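Long-range contacts in hypothetical protein Atu2327 (PDB 2O8I), which is of unknown function but probably decarboxylates 2-oxo-4-hydroxy-4-carboxy-5-ureidoimidazoline to (S)-allantoin in urate breakdown: residues E6-F11 against I21-Y26; G58-H63 against T145-V150. All coordinates share one frame; numbering follows the deposited sequence.

Interaction 1. Residues E6-F11 against I21-Y26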
ATOM      1  N   GLU A   6     -10.762 -13.043  12.334  1.00 30.43           N
ATOM      2  CA  GLU A   6     -10.871 -13.166  10.932  1.00 29.82           C
ATOM      3  C   GLU A   6     -11.471 -11.904  10.288  1.00 28.60           C
ATOM      4  O   GLU A   6     -10.919 -11.353   9.338  1.00 29.72           O
ATOM      5  CB  GLU A   6     -11.621 -14.443  10.600  1.00 30.01           C
ATOM      6  CG  GLU A   6     -12.205 -14.403   9.216  1.00 33.44           C
ATOM      7  CD  GLU A   6     -13.170 -15.553   8.887  1.00 39.85           C
ATOM      8  OE1 GLU A   6     -13.513 -16.466   9.790  1.00 38.82           O
ATOM      9  OE2 GLU A   6     -13.578 -15.460   7.679  1.00 37.21           O
ATOM     10  N   PHE A   7     -12.564 -11.413  10.813  1.00 27.12           N
ATOM     11  CA  PHE A   7     -13.098 -10.133  10.360  1.00 26.30           C
ATOM     12  C   PHE A   7     -12.099  -8.983  10.348  1.00 27.13           C
ATOM     13  O   PHE A   7     -12.047  -8.203   9.414  1.00 27.75           O
ATOM     14  CB  PHE A   7     -14.254  -9.747  11.251  1.00 25.15           C
ATOM     15  CG  PHE A   7     -15.057  -8.574  10.777  1.00 22.19           C
ATOM     16  CD1 PHE A   7     -16.215  -8.769  10.022  1.00 21.03           C
ATOM     17  CD2 PHE A   7     -14.734  -7.290  11.184  1.00 20.26           C
ATOM     18  CE1 PHE A   7     -17.015  -7.685   9.616  1.00 20.26           C
ATOM     19  CE2 PHE A   7     -15.538  -6.173  10.800  1.00 20.38           C
ATOM     20  CZ  PHE A   7     -16.664  -6.374   9.994  1.00 21.64           C
ATOM     21  N   VAL A   8     -11.318  -8.850  11.398  1.00 28.05           N
ATOM     22  CA  VAL A   8     -10.408  -7.742  11.492  1.00 28.60           C
ATOM     23  C   VAL A   8      -9.276  -7.996  10.539  1.00 29.92           C
ATOM     24  O   VAL A   8      -8.690  -7.064  10.009  1.00 31.07           O
ATOM     25  CB  VAL A   8      -9.904  -7.576  12.948  1.00 29.71           C
ATOM     26  CG1 VAL A   8      -8.701  -6.638  13.032  1.00 27.39           C
ATOM     27  CG2 VAL A   8     -11.081  -7.080  13.830  1.00 28.12           C
ATOM     28  N   ALA A   9      -9.014  -9.260  10.239  1.00 29.87           N
ATOM     29  CA  ALA A   9      -7.894  -9.554   9.434  1.00 29.34           C
ATOM     30  C   ALA A   9      -7.979  -9.275   7.932  1.00 30.85           C
ATOM     31  O   ALA A   9      -7.262  -8.419   7.457  1.00 32.60           O
ATOM     32  CB  ALA A   9      -7.415 -10.966   9.665  1.00 28.31           C
ATOM     33  N   ARG A  10      -8.854  -9.861   7.128  1.00 31.55           N
ATOM     34  CA  ARG A  10     -10.066  -9.343   6.570  1.00 29.86           C
ATOM     35  C   ARG A  10     -10.281  -7.914   6.153  1.00 29.35           C
ATOM     36  O   ARG A  10     -10.038  -7.576   4.992  1.00 27.84           O
ATOM     37  CB  ARG A  10     -11.313 -10.134   6.798  1.00 31.94           C
ATOM     38  CG  ARG A  10     -11.808 -10.641   5.494  1.00 30.81           C
ATOM     39  CD  ARG A  10     -11.645 -12.053   5.467  1.00 28.50           C
ATOM     40  NE  ARG A  10     -12.888 -12.819   5.510  1.00 33.25           N
ATOM     41  CZ  ARG A  10     -13.834 -12.994   4.548  1.00 32.61           C
ATOM     42  NH1 ARG A  10     -13.853 -12.332   3.385  1.00 29.08           N
ATOM     43  NH2 ARG A  10     -14.829 -13.860   4.803  1.00 28.71           N
ATOM     44  N   PHE A  11     -10.767  -7.094   7.084  1.00 28.10           N
ATOM     45  CA  PHE A  11     -11.278  -5.809   6.725  1.00 27.76           C
ATOM     46  C   PHE A  11     -10.532  -4.742   7.522  1.00 29.05           C
ATOM     47  O   PHE A  11     -10.808  -3.553   7.382  1.00 29.42           O
ATOM     48  CB  PHE A  11     -12.783  -5.739   6.963  1.00 28.15           C
ATOM     49  CG  PHE A  11     -13.580  -6.856   6.301  1.00 28.07           C
ATOM     50  CD1 PHE A  11     -13.598  -7.006   4.918  1.00 28.23           C
ATOM     51  CD2 PHE A  11     -14.328  -7.740   7.070  1.00 25.79           C
ATOM     52  CE1 PHE A  11     -14.359  -8.049   4.310  1.00 28.95           C
ATOM     53  CE2 PHE A  11     -15.076  -8.776   6.486  1.00 26.89           C
ATOM     54  CZ  PHE A  11     -15.101  -8.922   5.098  1.00 28.59           C
ATOM     55  N   ILE A  21     -11.185   0.576  13.110  1.00 37.56           N
ATOM     56  CA  ILE A  21     -12.453   0.685  12.350  1.00 37.33           C
ATOM     57  C   ILE A  21     -13.144  -0.681  12.312  1.00 38.31           C
ATOM     58  O   ILE A  21     -14.350  -0.784  12.602  1.00 38.38           O
ATOM     59  CB  ILE A  21     -12.260   1.228  10.914  1.00 37.08           C
ATOM     60  CG1 ILE A  21     -11.717   2.653  10.939  1.00 36.84           C
ATOM     61  CG2 ILE A  21     -13.562   1.248  10.138  1.00 35.68           C
ATOM     62  CD1 ILE A  21     -12.730   3.670  11.400  1.00 39.56           C
ATOM     63  N   ALA A  22     -12.361  -1.731  12.019  1.00 38.79           N
ATOM     64  CA  ALA A  22     -12.887  -3.077  11.846  1.00 38.78           C
ATOM     65  C   ALA A  22     -13.214  -3.699  13.189  1.00 39.57           C
ATOM     66  O   ALA A  22     -14.200  -4.415  13.269  1.00 40.89           O
ATOM     67  CB  ALA A  22     -11.914  -3.947  11.061  1.00 37.62           C
ATOM     68  N   GLU A  23     -12.399  -3.449  14.224  1.00 39.78           N
ATOM     69  CA  GLU A  23     -12.668  -3.925  15.599  1.00 40.68           C
ATOM     70  C   GLU A  23     -14.040  -3.419  16.075  1.00 40.35           C
ATOM     71  O   GLU A  23     -14.895  -4.201  16.505  1.00 41.60           O
ATOM     72  CB  GLU A  23     -11.655  -3.374  16.600  1.00 41.74           C
ATOM     73  CG  GLU A  23     -10.196  -3.573  16.308  1.00 44.43           C
ATOM     74  CD  GLU A  23      -9.669  -4.811  16.970  1.00 52.98           C
ATOM     75  OE1 GLU A  23     -10.431  -5.412  17.796  1.00 56.54           O
ATOM     76  OE2 GLU A  23      -8.498  -5.202  16.667  1.00 56.90           O
ATOM     77  N   ARG A  24     -14.259  -2.112  15.997  1.00 39.01           N
ATOM     78  CA  ARG A  24     -15.516  -1.548  16.448  1.00 38.18           C
ATOM     79  C   ARG A  24     -16.669  -2.032  15.619  1.00 37.92           C
ATOM     80  O   ARG A  24     -17.738  -2.330  16.173  1.00 39.58           O
ATOM     81  CB  ARG A  24     -15.487  -0.040  16.401  1.00 38.20           C
ATOM     82  CG  ARG A  24     -14.492   0.531  17.358  1.00 38.14           C
ATOM     83  CD  ARG A  24     -14.545   2.037  17.310  1.00 38.72           C
ATOM     84  NE  ARG A  24     -13.440   2.536  18.104  1.00 38.16           N
ATOM     85  CZ  ARG A  24     -12.992   3.783  18.056  1.00 37.14           C
ATOM     86  NH1 ARG A  24     -13.548   4.656  17.214  1.00 35.16           N
ATOM     87  NH2 ARG A  24     -11.965   4.132  18.840  1.00 32.75           N
ATOM     88  N   ALA A  25     -16.492  -2.115  14.295  1.00 36.87           N
ATOM     89  CA  ALA A  25     -17.565  -2.680  13.446  1.00 34.67           C
ATOM     90  C   ALA A  25     -17.925  -4.086  13.924  1.00 33.25           C
ATOM     91  O   ALA A  25     -19.096  -4.473  13.853  1.00 32.41           O
ATOM     92  CB  ALA A  25     -17.178  -2.711  11.994  1.00 33.27           C
ATOM     93  N   TYR A  26     -16.923  -4.837  14.394  1.00 31.21           N
ATOM     94  CA  TYR A  26     -17.183  -6.197  14.792  1.00 31.18           C
ATOM     95  C   TYR A  26     -18.032  -6.217  16.069  1.00 32.43           C
ATOM     96  O   TYR A  26     -18.972  -7.026  16.192  1.00 32.11           O
ATOM     97  CB  TYR A  26     -15.898  -7.034  14.956  1.00 29.72           C
ATOM     98  CG  TYR A  26     -16.228  -8.532  15.076  1.00 28.93           C
ATOM     99  CD1 TYR A  26     -16.532  -9.122  16.332  1.00 28.35           C
ATOM    100  CD2 TYR A  26     -16.302  -9.342  13.951  1.00 25.96           C
ATOM    101  CE1 TYR A  26     -16.843 -10.466  16.442  1.00 26.79           C
ATOM    102  CE2 TYR A  26     -16.635 -10.715  14.058  1.00 26.20           C
ATOM    103  CZ  TYR A  26     -16.900 -11.260  15.301  1.00 26.92           C
ATOM    104  OH  TYR A  26     -17.200 -12.600  15.421  1.00 26.15           O
TER
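Phe7 and Tyr26 meet inside the N-terminal helical hairpin of this all-helical fold, where helix 4-11 lies against helix 19-27. The short axes run 140° apart in direction and approach to 8.8 Å, and the backbones come nearest where Val8 CA lies 5.3 Å from Ala22 CA, a spacing consistent with the small side chain of Ala22, whose CB points toward helix 4-11 and meets Phe11 O. Phe7 is the central group. With its CG anti to the backbone N (chi1 -170°), the ring is carried across to the second helix, and both of its faces meet aromatic neighbours. Tyr26 presents an edge to one face in an offset edge-to-face pair, centroids 5.4 Å apart and planes at 65°, with Tyr26 CD2 3.5 Å from Phe7 CG. Over the opposite face, Phe11 CD2 sits above the ring centre at a height of 3.6 Å. Ala22 O lies at the ring edge, near its plane, beside Phe7 CE2; Ala25 CB comes to 4.0 Å from Phe7 CE2. The Ala22 carbonyl already accepts the helical bond from Tyr26 N.

Next to Phe7 along the helix, Val8 CG2 rests against the backbone of Glu23, 3.9 Å from its N, and Val8 CG1 is 3.9 Å from Glu23 OE2. The Glu23 chain leaves away from helix 4-11 but bends at chi2, bringing its carboxylate back toward Val8, where OE1 forms a salt bridge with Arg4.

Between the two segments themselves, then, cohesion is aromatic and aliphatic; the polar ends act at the margin, where Glu23 joins the helices through Arg4 of helix 4-11 and Tyr26 OH is hydrogen-bonded to Val2 O just before that helix, while the ring of Phe7 is held from both faces.

Interaction 2. Residues G58-H63 against T145-V150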
ATOM      1  N   GLY A  58      -6.259  10.818  11.980  1.00 40.39           N
ATOM      2  CA  GLY A  58      -5.299   9.704  11.956  1.00 39.92           C
ATOM      3  C   GLY A  58      -5.458   8.803  10.729  1.00 40.08           C
ATOM      4  O   GLY A  58      -4.483   8.296  10.175  1.00 40.17           O
ATOM      5  N   VAL A  59      -6.691   8.620  10.276  1.00 40.39           N
ATOM      6  CA  VAL A  59      -6.947   7.734   9.148  1.00 40.24           C
ATOM      7  C   VAL A  59      -6.418   8.394   7.904  1.00 40.85           C
ATOM      8  O   VAL A  59      -5.793   7.736   7.078  1.00 41.83           O
ATOM      9  CB  VAL A  59      -8.459   7.434   8.994  1.00 40.44           C
ATOM     10  CG1 VAL A  59      -8.775   6.788   7.661  1.00 37.44           C
ATOM     11  CG2 VAL A  59      -8.981   6.597  10.191  1.00 39.65           C
ATOM     12  N   LEU A  60      -6.654   9.695   7.774  1.00 40.98           N
ATOM     13  CA  LEU A  60      -6.192  10.444   6.599  1.00 41.20           C
ATOM     14  C   LEU A  60      -4.691  10.383   6.509  1.00 41.56           C
ATOM     15  O   LEU A  60      -4.129  10.164   5.443  1.00 41.84           O
ATOM     16  CB  LEU A  60      -6.619  11.896   6.706  1.00 41.08           C
ATOM     17  CG  LEU A  60      -7.920  12.374   6.048  1.00 41.69           C
ATOM     18  CD1 LEU A  60      -8.979  11.341   5.924  1.00 37.80           C
ATOM     19  CD2 LEU A  60      -8.446  13.577   6.784  1.00 40.66           C
ATOM     20  N   ARG A  61      -4.045  10.579   7.651  1.00 41.76           N
ATOM     21  CA  ARG A  61      -2.613  10.626   7.695  1.00 42.28           C
ATOM     22  C   ARG A  61      -1.971   9.279   7.427  1.00 42.09           C
ATOM     23  O   ARG A  61      -0.847   9.233   6.990  1.00 42.36           O
ATOM     24  CB  ARG A  61      -2.156  11.180   9.045  1.00 42.65           C
ATOM     25  CG  ARG A  61      -2.463  12.653   9.199  1.00 44.01           C
ATOM     26  CD  ARG A  61      -1.880  13.204  10.461  1.00 43.58           C
ATOM     27  NE  ARG A  61      -1.788  14.662  10.384  1.00 46.74           N
ATOM     28  CZ  ARG A  61      -1.786  15.481  11.441  1.00 45.46           C
ATOM     29  NH1 ARG A  61      -1.883  14.977  12.656  1.00 42.38           N
ATOM     30  NH2 ARG A  61      -1.705  16.804  11.273  1.00 43.22           N
ATOM     31  N   ALA A  62      -2.676   8.186   7.689  1.00 42.41           N
ATOM     32  CA  ALA A  62      -2.108   6.841   7.484  1.00 42.56           C
ATOM     33  C   ALA A  62      -2.273   6.398   6.026  1.00 42.83           C
ATOM     34  O   ALA A  62      -1.581   5.492   5.562  1.00 42.93           O
ATOM     35  CB  ALA A  62      -2.768   5.819   8.429  1.00 41.82           C
ATOM     36  N   HIS A  63      -3.200   7.031   5.313  1.00 42.59           N
ATOM     37  CA  HIS A  63      -3.484   6.655   3.954  1.00 42.97           C
ATOM     38  C   HIS A  63      -2.275   6.827   2.999  1.00 44.09           C
ATOM     39  O   HIS A  63      -1.531   7.803   3.084  1.00 44.24           O
ATOM     40  CB  HIS A  63      -4.674   7.446   3.466  1.00 42.29           C
ATOM     41  CG  HIS A  63      -5.325   6.852   2.273  1.00 42.32           C
ATOM     42  ND1 HIS A  63      -6.410   6.014   2.366  1.00 41.35           N
ATOM     43  CD2 HIS A  63      -5.027   6.941   0.956  1.00 44.07           C
ATOM     44  CE1 HIS A  63      -6.777   5.632   1.154  1.00 41.31           C
ATOM     45  NE2 HIS A  63      -5.960   6.187   0.279  1.00 43.56           N
ATOM     46  N   THR A 145     -13.648  16.740   1.766  1.00 42.16           N
ATOM     47  CA  THR A 145     -13.300  16.024   0.540  1.00 42.22           C
ATOM     48  C   THR A 145     -12.472  14.761   0.807  1.00 42.91           C
ATOM     49  O   THR A 145     -12.832  13.695   0.307  1.00 43.77           O
ATOM     50  CB  THR A 145     -12.559  16.944  -0.438  1.00 42.00           C
ATOM     51  OG1 THR A 145     -13.447  17.960  -0.829  1.00 40.99           O
ATOM     52  CG2 THR A 145     -12.129  16.232  -1.711  1.00 42.44           C
ATOM     53  N   ALA A 146     -11.388  14.887   1.588  1.00 42.45           N
ATOM     54  CA  ALA A 146     -10.470  13.776   1.860  1.00 41.64           C
ATOM     55  C   ALA A 146     -11.180  12.642   2.533  1.00 42.39           C
ATOM     56  O   ALA A 146     -11.005  11.513   2.130  1.00 43.34           O
ATOM     57  CB  ALA A 146      -9.299  14.210   2.693  1.00 40.50           C
ATOM     58  N   THR A 147     -11.999  12.935   3.543  1.00 42.73           N
ATOM     59  CA  THR A 147     -12.765  11.893   4.234  1.00 42.19           C
ATOM     60  C   THR A 147     -13.760  11.214   3.289  1.00 42.18           C
ATOM     61  O   THR A 147     -13.998  10.008   3.398  1.00 42.37           O
ATOM     62  CB  THR A 147     -13.536  12.424   5.497  1.00 42.02           C
ATOM     63  OG1 THR A 147     -14.409  13.489   5.119  1.00 41.70           O
ATOM     64  CG2 THR A 147     -12.588  12.885   6.591  1.00 40.23           C
ATOM     65  N   GLY A 148     -14.336  11.995   2.377  1.00 42.01           N
ATOM     66  CA  GLY A 148     -15.253  11.479   1.359  1.00 41.76           C
ATOM     67  C   GLY A 148     -14.517  10.514   0.451  1.00 42.21           C
ATOM     68  O   GLY A 148     -15.039   9.466   0.107  1.00 42.74           O
ATOM     69  N   GLN A 149     -13.286  10.866   0.083  1.00 41.50           N
ATOM     70  CA  GLN A 149     -12.486  10.065  -0.812  1.00 40.88           C
ATOM     71  C   GLN A 149     -12.025   8.746  -0.166  1.00 40.90           C
ATOM     72  O   GLN A 149     -11.998   7.712  -0.819  1.00 41.23           O
ATOM     73  CB  GLN A 149     -11.281  10.875  -1.330  1.00 40.03           C
ATOM     74  CG  GLN A 149     -11.681  11.971  -2.338  1.00 38.61           C
ATOM     75  CD  GLN A 149     -12.305  11.437  -3.626  1.00 36.88           C
ATOM     76  OE1 GLN A 149     -11.680  10.695  -4.405  1.00 38.84           O
ATOM     77  NE2 GLN A 149     -13.528  11.808  -3.856  1.00 31.95           N
ATOM     78  N   VAL A 150     -11.651   8.804   1.104  1.00 40.38           N
ATOM     79  CA  VAL A 150     -11.255   7.640   1.869  1.00 40.46           C
ATOM     80  C   VAL A 150     -12.410   6.608   1.886  1.00 41.55           C
ATOM     81  O   VAL A 150     -12.196   5.391   1.817  1.00 41.87           O
ATOM     82  CB  VAL A 150     -10.826   8.050   3.297  1.00 40.03           C
ATOM     83  CG1 VAL A 150     -11.063   6.940   4.261  1.00 39.26           C
ATOM     84  CG2 VAL A 150      -9.376   8.407   3.311  1.00 38.20           C
TER
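Val150 CG2 fits between two side chains of the 58-63 segment, 3.9 Å from Leu60 CD1 and 3.9 Å from His63 ND1. Its other methyl, CG1, lies 4.1 Å from Val59 CG1, so the two branches of this one valine address three residues around the end of helix 53-62. The short axes are 10.4 Å apart and inclined at 70°, which confines the overlap to a compact patch. Leu60 leaves its helix to the flank, yet its end swings inward: CG reaches Ala146 CB at 4.1 Å, and CD1 also meets Thr147 CG2 at 4.0 Å. Thr147 faces two ways. Its chi1 of 57° turns OG1 back to its own helix, where it is hydrogen-bonded to the carbonyls of Phe143 and Ala144, and its methyl is the part that meets Leu60. His63, the first residue past the helix, runs alongside Val150 in the opposite sense, and its NE2 is hydrogen-bonded to Lys69 NZ. Phe48 of helix 37-50 packs on Val59, Thr147 and Val150. His63 probably corresponds to the active-site histidine of OHCU decarboxylases, so the apolar contact with Val150 and the bond to Lys69 would together help set its ring.

The two contacts follow one another along the chain, interaction 1 closing before interaction 2 opens. Their centres are 18 Å apart and their nearest atoms about 5 Å apart, so they do not touch directly. Helix 37-50 connects them: Phe48 packs on Ile21 of the first pair and also on the second pair. The salt bridge between Arg24 and Glu55 links helix 19-27 to helix 53-62. The centre of interaction 2 is about 6 Å from the centre of the chain, that of interaction 1 about 16 Å. Ala9 and Arg10, which do not touch segment 21-26, pack on Thr101 and Ala98 of the second subunit. Interaction 2, through His63, probably borders the active site; interaction 1 is peripheral packing.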